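Local coordinates for protein aminotransferase, class I (Staphylococcus aureus, PDB 2O1B) that probably transfers amino groups between amino acids and keto acids, such as aspartate and 2-oxoglutarate, with pyridoxal-5'-phosphate as its cofactor, at residues Leu184-Tyr189 with Lys216-Phe221; Val244-Tyr249 with Asp270-Leu275; Tyr135-Asp140 with Asp180-Ile185. All blocks are in the same frame, centred on the assembly; numbering follows the deposited sequence.

Interaction 1. Residues Leu184-Tyr189 with Lys216-Phe221. With PLP (pyridoxal-5'-phosphate), chain B.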
loop_
_atom_site.group_PDB
_atom_site.type_symbol
_atom_site.label_atom_id
_atom_site.label_comp_id
_atom_site.label_asym_id
_atom_site.label_seq_id
_atom_site.Cartn_x
_atom_site.Cartn_y
_atom_site.Cartn_z
ATOM N N LEU A 184 7.309 -14.126 16.750
ATOM C CA LEU A 184 7.865 -13.737 15.466
ATOM C C LEU A 184 9.310 -13.260 15.606
ATOM O O LEU A 184 9.675 -12.615 16.601
ATOM C CB LEU A 184 7.000 -12.644 14.821
ATOM C CG LEU A 184 7.279 -12.221 13.375
ATOM C CD1 LEU A 184 6.994 -13.346 12.378
ATOM C CD2 LEU A 184 6.436 -11.015 13.047
ATOM N N ILE A 185 10.115 -13.595 14.598
ATOM C CA ILE A 185 11.517 -13.203 14.514
ATOM C C ILE A 185 11.847 -12.693 13.115
ATOM O O ILE A 185 11.597 -13.373 12.124
ATOM C CB ILE A 185 12.451 -14.390 14.833
ATOM C CG1 ILE A 185 12.151 -14.938 16.232
ATOM C CG2 ILE A 185 13.923 -13.974 14.723
ATOM C CD1 ILE A 185 12.998 -16.116 16.610
ATOM N N TYR A 186 12.411 -11.494 13.036
ATOM C CA TYR A 186 12.947 -11.017 11.765
ATOM C C TYR A 186 14.409 -11.384 11.643
ATOM O O TYR A 186 15.180 -11.257 12.607
ATOM C CB TYR A 186 12.794 -9.508 11.627
ATOM C CG TYR A 186 11.401 -9.070 11.313
ATOM C CD1 TYR A 186 10.403 -9.126 12.273
ATOM C CD2 TYR A 186 11.072 -8.589 10.048
ATOM C CE1 TYR A 186 9.108 -8.718 11.987
ATOM C CE2 TYR A 186 9.780 -8.168 9.759
ATOM C CZ TYR A 186 8.806 -8.238 10.731
ATOM O OH TYR A 186 7.518 -7.817 10.447
ATOM N N LEU A 187 14.783 -11.842 10.454
ATOM C CA LEU A 187 16.174 -12.083 10.131
ATOM C C LEU A 187 16.434 -11.386 8.810
ATOM O O LEU A 187 15.521 -11.229 8.010
ATOM C CB LEU A 187 16.468 -13.586 10.034
ATOM C CG LEU A 187 16.386 -14.374 11.360
ATOM C CD1 LEU A 187 16.624 -15.852 11.152
ATOM C CD2 LEU A 187 17.360 -13.816 12.416
ATOM N N THR A 188 17.673 -10.958 8.603
ATOM C CA THR A 188 18.052 -10.179 7.428
ATOM C C THR A 188 19.485 -10.521 7.050
ATOM O O THR A 188 20.421 -10.078 7.717
ATOM C CB THR A 188 17.990 -8.654 7.732
ATOM O OG1 THR A 188 16.866 -8.358 8.576
ATOM C CG2 THR A 188 17.911 -7.843 6.451
ATOM N N TYR A 189 19.641 -11.326 5.999
ATOM C CA TYR A 189 20.934 -11.689 5.433
ATOM C C TYR A 189 20.862 -11.682 3.904
ATOM O O TYR A 189 20.098 -12.440 3.310
ATOM C CB TYR A 189 21.439 -13.042 5.970
ATOM C CG TYR A 189 21.631 -12.986 7.466
ATOM C CD1 TYR A 189 20.643 -13.445 8.332
ATOM C CD2 TYR A 189 22.774 -12.395 8.015
ATOM C CE1 TYR A 189 20.803 -13.357 9.721
ATOM C CE2 TYR A 189 22.937 -12.285 9.383
ATOM C CZ TYR A 189 21.955 -12.772 10.231
ATOM O OH TYR A 189 22.133 -12.666 11.582
ATOM N N LYS A 216 7.418 -18.017 14.477
ATOM C CA LYS A 216 7.659 -18.003 13.038
ATOM C C LYS A 216 8.774 -17.025 12.676
ATOM O O LYS A 216 9.075 -16.104 13.434
ATOM C CB LYS A 216 6.390 -17.648 12.262
ATOM C CG LYS A 216 5.103 -18.281 12.783
ATOM C CD LYS A 216 4.233 -17.217 13.420
ATOM C CE LYS A 216 3.331 -17.786 14.506
ATOM N NZ LYS A 216 3.169 -16.769 15.562
ATOM N N ILE A 217 9.358 -17.211 11.496
ATOM C CA ILE A 217 10.460 -16.381 11.050
ATOM C C ILE A 217 10.069 -15.649 9.776
ATOM O O ILE A 217 9.428 -16.226 8.882
ATOM C CB ILE A 217 11.737 -17.234 10.792
ATOM C CG1 ILE A 217 12.226 -17.888 12.090
ATOM C CG2 ILE A 217 12.847 -16.402 10.134
ATOM C CD1 ILE A 217 13.250 -18.982 11.885
ATOM N N VAL A 218 10.451 -14.377 9.705
ATOM C CA VAL A 218 10.360 -13.614 8.473
ATOM C C VAL A 218 11.778 -13.295 8.082
ATOM O O VAL A 218 12.476 -12.609 8.816
ATOM C CB VAL A 218 9.614 -12.275 8.654
ATOM C CG1 VAL A 218 9.586 -11.496 7.328
ATOM C CG2 VAL A 218 8.216 -12.520 9.150
ATOM N N HIS A 219 12.209 -13.795 6.932
ATOM C CA HIS A 219 13.537 -13.465 6.444
ATOM C C HIS A 219 13.449 -12.406 5.351
ATOM O O HIS A 219 12.790 -12.618 4.339
ATOM C CB HIS A 219 14.296 -14.712 5.954
ATOM C CG HIS A 219 15.650 -14.398 5.390
ATOM N ND1 HIS A 219 16.602 -13.692 6.097
ATOM C CD2 HIS A 219 16.198 -14.663 4.182
ATOM C CE1 HIS A 219 17.677 -13.537 5.345
ATOM N NE2 HIS A 219 17.459 -14.115 4.178
ATOM N N ASP A 220 14.112 -11.269 5.589
ATOM C CA ASP A 220 14.122 -10.108 4.687
ATOM C C ASP A 220 15.307 -10.221 3.729
ATOM O O ASP A 220 16.455 -9.957 4.092
ATOM C CB ASP A 220 14.217 -8.832 5.531
ATOM C CG ASP A 220 14.128 -7.543 4.722
ATOM O OD1 ASP A 220 14.048 -6.459 5.378
ATOM O OD2 ASP A 220 14.135 -7.587 3.463
ATOM N N PHE A 221 15.009 -10.606 2.496
ATOM C CA PHE A 221 16.011 -10.995 1.498
ATOM C C PHE A 221 16.231 -9.895 0.453
ATOM O O PHE A 221 16.575 -10.175 -0.704
ATOM C CB PHE A 221 15.510 -12.267 0.810
ATOM C CG PHE A 221 16.595 -13.205 0.329
ATOM C CD1 PHE A 221 17.878 -13.165 0.850
ATOM C CD2 PHE A 221 16.298 -14.151 -0.649
ATOM C CE1 PHE A 221 18.858 -14.050 0.399
ATOM C CE2 PHE A 221 17.269 -15.039 -1.111
ATOM C CZ PHE A 221 18.554 -14.985 -0.579
HETATM N N1 PLP B . 14.532 -4.488 3.863
HETATM C C2 PLP B . 15.858 -4.119 3.729
HETATM C C2A PLP B . 16.905 -4.829 4.543
HETATM C C3 PLP B . 16.186 -3.119 2.812
HETATM O O3 PLP B . 17.481 -2.722 2.640
HETATM C C4 PLP B . 15.182 -2.500 2.055
HETATM C C4A PLP B . 15.586 -1.877 0.751
HETATM C C5 PLP B . 13.845 -2.872 2.214
HETATM C C6 PLP B . 13.527 -3.874 3.131
HETATM C C5A PLP B . 12.730 -2.197 1.426
HETATM O O4P PLP B . 12.698 -2.600 0.070
HETATM P P PLP B . 11.491 -2.141 -0.901
HETATM O O1P PLP B . 12.007 -1.098 -1.878
HETATM O O2P PLP B . 10.404 -1.575 -0.027
HETATM O O3P PLP B . 11.032 -3.363 -1.646
#

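Interaction 2. Residues Val244-Tyr249 with Asp270-Leu275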
loop_
_atom_site.group_PDB
_atom_site.type_symbol
_atom_site.label_atom_id
_atom_site.label_comp_id
_atom_site.label_asym_id
_atom_site.label_seq_id
_atom_site.Cartn_x
_atom_site.Cartn_y
_atom_site.Cartn_z
ATOM N N VAL A 244 8.460 -23.060 9.090
ATOM C CA VAL A 244 8.638 -22.024 10.114
ATOM C C VAL A 244 8.650 -20.606 9.551
ATOM O O VAL A 244 8.368 -19.658 10.279
ATOM C CB VAL A 244 9.944 -22.207 10.927
ATOM C CG1 VAL A 244 9.990 -23.570 11.604
ATOM C CG2 VAL A 244 11.169 -21.988 10.032
ATOM N N ALA A 245 8.984 -20.467 8.273
ATOM C CA ALA A 245 9.351 -19.164 7.727
ATOM C C ALA A 245 8.688 -18.762 6.415
ATOM O O ALA A 245 8.258 -19.612 5.618
ATOM C CB ALA A 245 10.867 -19.080 7.560
ATOM N N ILE A 246 8.622 -17.446 6.208
ATOM C CA ILE A 246 8.438 -16.872 4.875
ATOM C C ILE A 246 9.681 -16.076 4.549
ATOM O O ILE A 246 10.399 -15.627 5.445
ATOM C CB ILE A 246 7.203 -15.927 4.764
ATOM C CG1 ILE A 246 7.254 -14.812 5.820
ATOM C CG2 ILE A 246 5.909 -16.725 4.829
ATOM C CD1 ILE A 246 6.204 -13.699 5.612
ATOM N N GLU A 247 9.938 -15.916 3.258
ATOM C CA GLU A 247 11.022 -15.079 2.791
ATOM C C GLU A 247 10.452 -13.967 1.930
ATOM O O GLU A 247 9.578 -14.206 1.104
ATOM C CB GLU A 247 11.980 -15.909 1.980
ATOM C CG GLU A 247 13.275 -15.217 1.662
ATOM C CD GLU A 247 14.318 -16.223 1.351
ATOM O OE1 GLU A 247 14.280 -16.795 0.231
ATOM O OE2 GLU A 247 15.152 -16.461 2.245
ATOM N N ILE A 248 10.958 -12.754 2.121
ATOM C CA ILE A 248 10.473 -11.598 1.364
ATOM C C ILE A 248 11.586 -11.105 0.432
ATOM O O ILE A 248 12.722 -10.894 0.846
ATOM C CB ILE A 248 9.919 -10.520 2.305
ATOM C CG1 ILE A 248 8.537 -10.969 2.821
ATOM C CG2 ILE A 248 9.820 -9.165 1.591
ATOM C CD1 ILE A 248 7.916 -10.103 3.854
ATOM N N TYR A 249 11.251 -10.979 -0.837
ATOM C CA TYR A 249 12.215 -10.660 -1.881
ATOM C C TYR A 249 11.773 -9.385 -2.584
ATOM O O TYR A 249 10.589 -9.244 -2.898
ATOM C CB TYR A 249 12.283 -11.811 -2.891
ATOM C CG TYR A 249 13.441 -11.698 -3.862
ATOM C CD1 TYR A 249 14.680 -12.288 -3.568
ATOM C CD2 TYR A 249 13.311 -10.987 -5.065
ATOM C CE1 TYR A 249 15.769 -12.161 -4.446
ATOM C CE2 TYR A 249 14.387 -10.863 -5.949
ATOM C CZ TYR A 249 15.613 -11.443 -5.625
ATOM O OH TYR A 249 16.676 -11.311 -6.492
ATOM N N ASP A 270 0.428 -20.797 5.980
ATOM C CA ASP A 270 -0.385 -20.075 6.968
ATOM C C ASP A 270 -0.058 -18.580 6.969
ATOM O O ASP A 270 -0.960 -17.733 6.941
ATOM C CB ASP A 270 -0.199 -20.663 8.379
ATOM C CG ASP A 270 -0.896 -21.998 8.558
ATOM O OD1 ASP A 270 -1.707 -22.384 7.682
ATOM O OD2 ASP A 270 -0.643 -22.662 9.595
HETATM N N MSE A 271 1.231 -18.266 6.992
HETATM C CA MSE A 271 1.686 -16.884 6.994
HETATM C C MSE A 271 1.366 -16.186 5.686
HETATM O O MSE A 271 0.946 -15.031 5.689
HETATM C CB MSE A 271 3.188 -16.809 7.270
HETATM C CG MSE A 271 3.555 -17.336 8.641
HETATM SE SE MSE A 271 5.468 -17.384 8.929
HETATM C CE MSE A 271 5.719 -15.490 9.249
ATOM N N ILE A 272 1.577 -16.877 4.570
ATOM C CA ILE A 272 1.236 -16.308 3.273
ATOM C C ILE A 272 -0.273 -16.035 3.177
ATOM O O ILE A 272 -0.695 -14.973 2.711
ATOM C CB ILE A 272 1.719 -17.214 2.124
ATOM C CG1 ILE A 272 3.261 -17.252 2.089
ATOM C CG2 ILE A 272 1.128 -16.779 0.781
ATOM C CD1 ILE A 272 3.928 -15.880 1.926
ATOM N N GLN A 273 -1.086 -16.979 3.632
ATOM C CA GLN A 273 -2.536 -16.806 3.532
ATOM C C GLN A 273 -3.028 -15.627 4.373
ATOM O O GLN A 273 -3.947 -14.929 3.955
ATOM C CB GLN A 273 -3.299 -18.098 3.846
ATOM C CG GLN A 273 -3.158 -19.218 2.783
ATOM C CD GLN A 273 -3.321 -18.735 1.339
ATOM O OE1 GLN A 273 -4.363 -18.191 0.955
ATOM N NE2 GLN A 273 -2.289 -18.954 0.529
ATOM N N ALA A 274 -2.410 -15.401 5.536
ATOM C CA ALA A 274 -2.754 -14.260 6.401
ATOM C C ALA A 274 -2.404 -12.939 5.710
ATOM O O ALA A 274 -3.218 -12.011 5.681
ATOM C CB ALA A 274 -2.053 -14.369 7.755
ATOM N N LEU A 275 -1.201 -12.860 5.146
ATOM C CA LEU A 275 -0.820 -11.691 4.354
ATOM C C LEU A 275 -1.791 -11.435 3.208
ATOM O O LEU A 275 -2.241 -10.308 3.030
ATOM C CB LEU A 275 0.589 -11.833 3.800
ATOM C CG LEU A 275 1.723 -11.315 4.663
ATOM C CD1 LEU A 275 3.056 -11.787 4.084
ATOM C CD2 LEU A 275 1.664 -9.783 4.767
#

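Interaction 3. Residues Tyr135-Asp140 with Asp180-Ile185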
loop_
_atom_site.group_PDB
_atom_site.type_symbol
_atom_site.label_atom_id
_atom_site.label_comp_id
_atom_site.label_asym_id
_atom_site.label_seq_id
_atom_site.Cartn_x
_atom_site.Cartn_y
_atom_site.Cartn_z
ATOM N N TYR A 135 5.778 -11.180 21.812
ATOM C CA TYR A 135 7.144 -10.699 21.625
ATOM C C TYR A 135 7.620 -10.940 20.210
ATOM O O TYR A 135 7.330 -11.977 19.621
ATOM C CB TYR A 135 8.087 -11.409 22.581
ATOM C CG TYR A 135 7.993 -10.948 24.005
ATOM C CD1 TYR A 135 6.768 -10.619 24.582
ATOM C CD2 TYR A 135 9.131 -10.871 24.793
ATOM C CE1 TYR A 135 6.688 -10.210 25.925
ATOM C CE2 TYR A 135 9.064 -10.472 26.123
ATOM C CZ TYR A 135 7.849 -10.140 26.678
ATOM O OH TYR A 135 7.804 -9.733 27.990
ATOM N N VAL A 136 8.337 -9.957 19.664
ATOM C CA VAL A 136 8.943 -10.079 18.346
ATOM C C VAL A 136 10.426 -9.726 18.477
ATOM O O VAL A 136 10.773 -8.647 18.990
ATOM C CB VAL A 136 8.259 -9.153 17.302
ATOM C CG1 VAL A 136 8.921 -9.293 15.949
ATOM C CG2 VAL A 136 6.759 -9.461 17.200
ATOM N N LEU A 137 11.289 -10.636 18.022
ATOM C CA LEU A 137 12.739 -10.417 18.040
ATOM C C LEU A 137 13.194 -9.672 16.795
ATOM O O LEU A 137 12.889 -10.091 15.686
ATOM C CB LEU A 137 13.487 -11.743 18.167
ATOM C CG LEU A 137 13.435 -12.324 19.579
ATOM C CD1 LEU A 137 13.900 -13.765 19.586
ATOM C CD2 LEU A 137 14.316 -11.483 20.495
ATOM N N LEU A 138 13.920 -8.570 17.015
ATOM C CA LEU A 138 14.408 -7.687 15.959
ATOM C C LEU A 138 15.947 -7.583 15.955
ATOM O O LEU A 138 16.544 -7.268 16.985
ATOM C CB LEU A 138 13.796 -6.289 16.157
ATOM C CG LEU A 138 12.521 -5.872 15.397
ATOM C CD1 LEU A 138 11.601 -7.005 14.952
ATOM C CD2 LEU A 138 11.732 -4.786 16.083
ATOM N N PRO A 139 16.595 -7.821 14.792
ATOM C CA PRO A 139 18.062 -7.786 14.743
ATOM C C PRO A 139 18.627 -6.442 15.193
ATOM O O PRO A 139 18.178 -5.383 14.733
ATOM C CB PRO A 139 18.378 -8.006 13.255
ATOM C CG PRO A 139 17.193 -8.651 12.699
ATOM C CD PRO A 139 16.015 -8.125 13.472
ATOM N N ASP A 140 19.591 -6.504 16.109
ATOM C CA ASP A 140 20.322 -5.331 16.589
ATOM C C ASP A 140 21.817 -5.608 16.422
ATOM O O ASP A 140 22.367 -6.416 17.167
ATOM C CB ASP A 140 19.981 -5.089 18.058
ATOM C CG ASP A 140 20.631 -3.831 18.622
ATOM O OD1 ASP A 140 21.432 -3.172 17.906
ATOM O OD2 ASP A 140 20.330 -3.507 19.793
ATOM N N ASP A 180 10.564 -18.269 24.811
ATOM C CA ASP A 180 9.270 -18.893 25.069
ATOM C C ASP A 180 8.093 -17.995 24.689
ATOM O O ASP A 180 7.055 -18.481 24.228
ATOM C CB ASP A 180 9.169 -19.308 26.541
ATOM C CG ASP A 180 9.886 -20.623 26.839
ATOM O OD1 ASP A 180 10.746 -21.060 26.036
ATOM O OD2 ASP A 180 9.587 -21.226 27.889
ATOM N N LYS A 181 8.255 -16.688 24.869
ATOM C CA LYS A 181 7.168 -15.750 24.597
ATOM C C LYS A 181 7.191 -15.209 23.169
ATOM O O LYS A 181 6.245 -14.529 22.752
ATOM C CB LYS A 181 7.194 -14.583 25.590
ATOM C CG LYS A 181 6.805 -14.939 27.008
ATOM C CD LYS A 181 6.872 -13.708 27.886
ATOM C CE LYS A 181 6.850 -14.076 29.366
ATOM N NZ LYS A 181 7.121 -12.878 30.209
ATOM N N THR A 182 8.255 -15.507 22.423
ATOM C CA THR A 182 8.414 -14.947 21.080
ATOM C C THR A 182 7.564 -15.661 20.032
ATOM O O THR A 182 7.609 -16.883 19.885
ATOM C CB THR A 182 9.898 -14.881 20.641
ATOM O OG1 THR A 182 10.606 -14.021 21.535
ATOM C CG2 THR A 182 10.028 -14.306 19.230
ATOM N N LYS A 183 6.801 -14.874 19.289
ATOM C CA LYS A 183 5.923 -15.417 18.273
ATOM C C LYS A 183 6.416 -15.106 16.864
ATOM O O LYS A 183 6.003 -15.753 15.908
ATOM C CB LYS A 183 4.502 -14.916 18.507
ATOM C CG LYS A 183 4.033 -15.151 19.957
ATOM C CD LYS A 183 3.938 -16.632 20.297
ATOM C CE LYS A 183 3.480 -16.868 21.739
ATOM N NZ LYS A 183 2.018 -16.649 21.915
ATOM N N LEU A 184 7.309 -14.126 16.750
ATOM C CA LEU A 184 7.865 -13.737 15.466
ATOM C C LEU A 184 9.310 -13.260 15.606
ATOM O O LEU A 184 9.675 -12.615 16.601
ATOM C CB LEU A 184 7.000 -12.644 14.821
ATOM C CG LEU A 184 7.279 -12.221 13.375
ATOM C CD1 LEU A 184 6.994 -13.346 12.378
ATOM C CD2 LEU A 184 6.436 -11.015 13.047
ATOM N N ILE A 185 10.115 -13.595 14.598
ATOM C CA ILE A 185 11.517 -13.203 14.514
ATOM C C ILE A 185 11.847 -12.693 13.115
ATOM O O ILE A 185 11.597 -13.373 12.124
ATOM C CB ILE A 185 12.451 -14.390 14.833
ATOM C CG1 ILE A 185 12.151 -14.938 16.232
ATOM C CG2 ILE A 185 13.923 -13.974 14.723
ATOM C CD1 ILE A 185 12.998 -16.116 16.610
#

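Interaction 1. Residues Leu184-Tyr189 with Lys216-Phe221
Asp220 N donates to Leu187 O over 2.8 Å in an almost straight bond (175° at the hydrogen), the last rung of a parallel ladder. Earlier along the strands, Leu187 N reaches Val218 O and Val218 N reaches Ile185 O, each at 2.9 Å; the bond from Ile185 N to Lys216 O is more bent. Leu187 O takes a second, weak bond from His219 ND1 at 3.3 Å: with CG anti to the backbone N (chi1 178°), the imidazole swings forward along the neighbouring chain, past Leu187 O, with its CE1 edge at the backbone of Tyr189. On the face bearing Leu184 and Tyr186, Val218 CG2 presses on Leu184 CD1 at 3.5 Å, while Val218 lies over one face of the Tyr186 ring, toward its rim, with CG1 nearest CE2. On the other face Leu187 CD1 rests against Ile217 CG2. Past the ladder, Thr188 CG2 packs on Asp220 CB and on the cofactor methyl C2A, while both Thr188 OG1 and Asp220 OD1 bond to Tyr146 OH. Asp220 OD1 lies 2.5 Å from PLP N1. As in other class I aminotransferases, a carboxylate facing the pyridine nitrogen would be expected to strengthen the cofactor as an electron sink.

Interaction 2. Residues Val244-Tyr249 with Asp270-Leu275
Ile246 meets Met271 through its first torsion: at chi1 55° its CG1 stands in the crowded position between the backbone N and the carbonyl carbon, and CG2 swings to the side of the backbone N. Both branches can then face the helix at once. Met271, present as selenomethionine, bends at chi3 (77°), which curls its terminal methyl back to Ile246, CE lying 3.8 Å from CG1. The root of the same side chain touches the other branch, with Met271 CB 3.7 Å from Ile246 CG2, while its selenium lies 3.9 Å from Val244 O, just before the strand begins. The next helix residue and the one a turn further on add two more hydrocarbon ends. Ile272 CD1 abuts Ile246 CG2 at 3.6 Å, and Leu275 CD1 meets the tip, Ile246 CD1, at 4.0 Å. Ile246 thus touches three helix side chains, crossing each at a slant, and the grip is wholly apolar.

The strand and helix segments run at 55° to each other, their axes approaching to 8.8 Å, so the helix lies obliquely over the sheet. Met271 also reaches Lys216 and Val218 of the next strand, while Ile272 and Leu275 extend to Cys113 and Leu275 to Cys128 of helix 118-129. Ala274 touches Leu26 of the second subunit. Helix packing of this kind over a mostly parallel sheet, with strand 263-267 running against its neighbours, is typical of the large domain of fold type I pyridoxal-phosphate enzymes.

Interaction 3. Residues Tyr135-Asp140 with Asp180-Ile185
Lys181 lays its aliphatic chain over one face of the Tyr135 ring. CB sits 4.1 Å from the ring centroid, only 13° off the normal, a CH-pi contact displaced somewhat toward the CG and CD1 rim. Beyond CG the chain stays extended, running alongside the ring in the same direction as the tyrosine. CD then comes to 3.9 Å from Tyr135 CZ, and NZ ends 3.9 Å from the phenol OH, at the exposed end of the contact. Next to this pair the backbones join in parallel, Lys183 N giving a bond to Tyr135 O at 3.0 Å and Leu137 N one to Leu184 O at 2.9 Å. A beta bulge shifts the pairing by one residue between Tyr135 and Val136. Leu137 packs on the same face as Ile185, CD1 against CD1, with its CG against Thr182 OG1, which bonds back to Ile178 O in the preceding helix. On the opposite face Val136 CG2 meets Leu184 CB at 4.0 Å. Strand 135-140 has strand 156-161 as its other neighbour, with helix 146-152 packing on Val136 and Leu138, while helix 176-181 leads straight into strand 182-187.

All three contacts belong to one mixed sheet. Interactions 1 and 3 share strand 182-187, which is bonded to 216-220 on one side and 135-140 on the other. Interaction 2 adds the next strand, 245-250, and a helix lying across the sheet. Interaction 1 is the most central and reaches the cofactor; interaction 2 is also buried, though smaller, and apolar, and interaction 3 runs out to solvent at the Lys181-Tyr135 pair. The contacts also interlock: Ile248 is probably hydrogen-bonded to His219 and Phe221, Lys216 N and Tyr186 N probably bond to Lys183 O and Leu137 O, and Met271 CE packs on CD1 of Leu184, the residue that interactions 1 and 3 share.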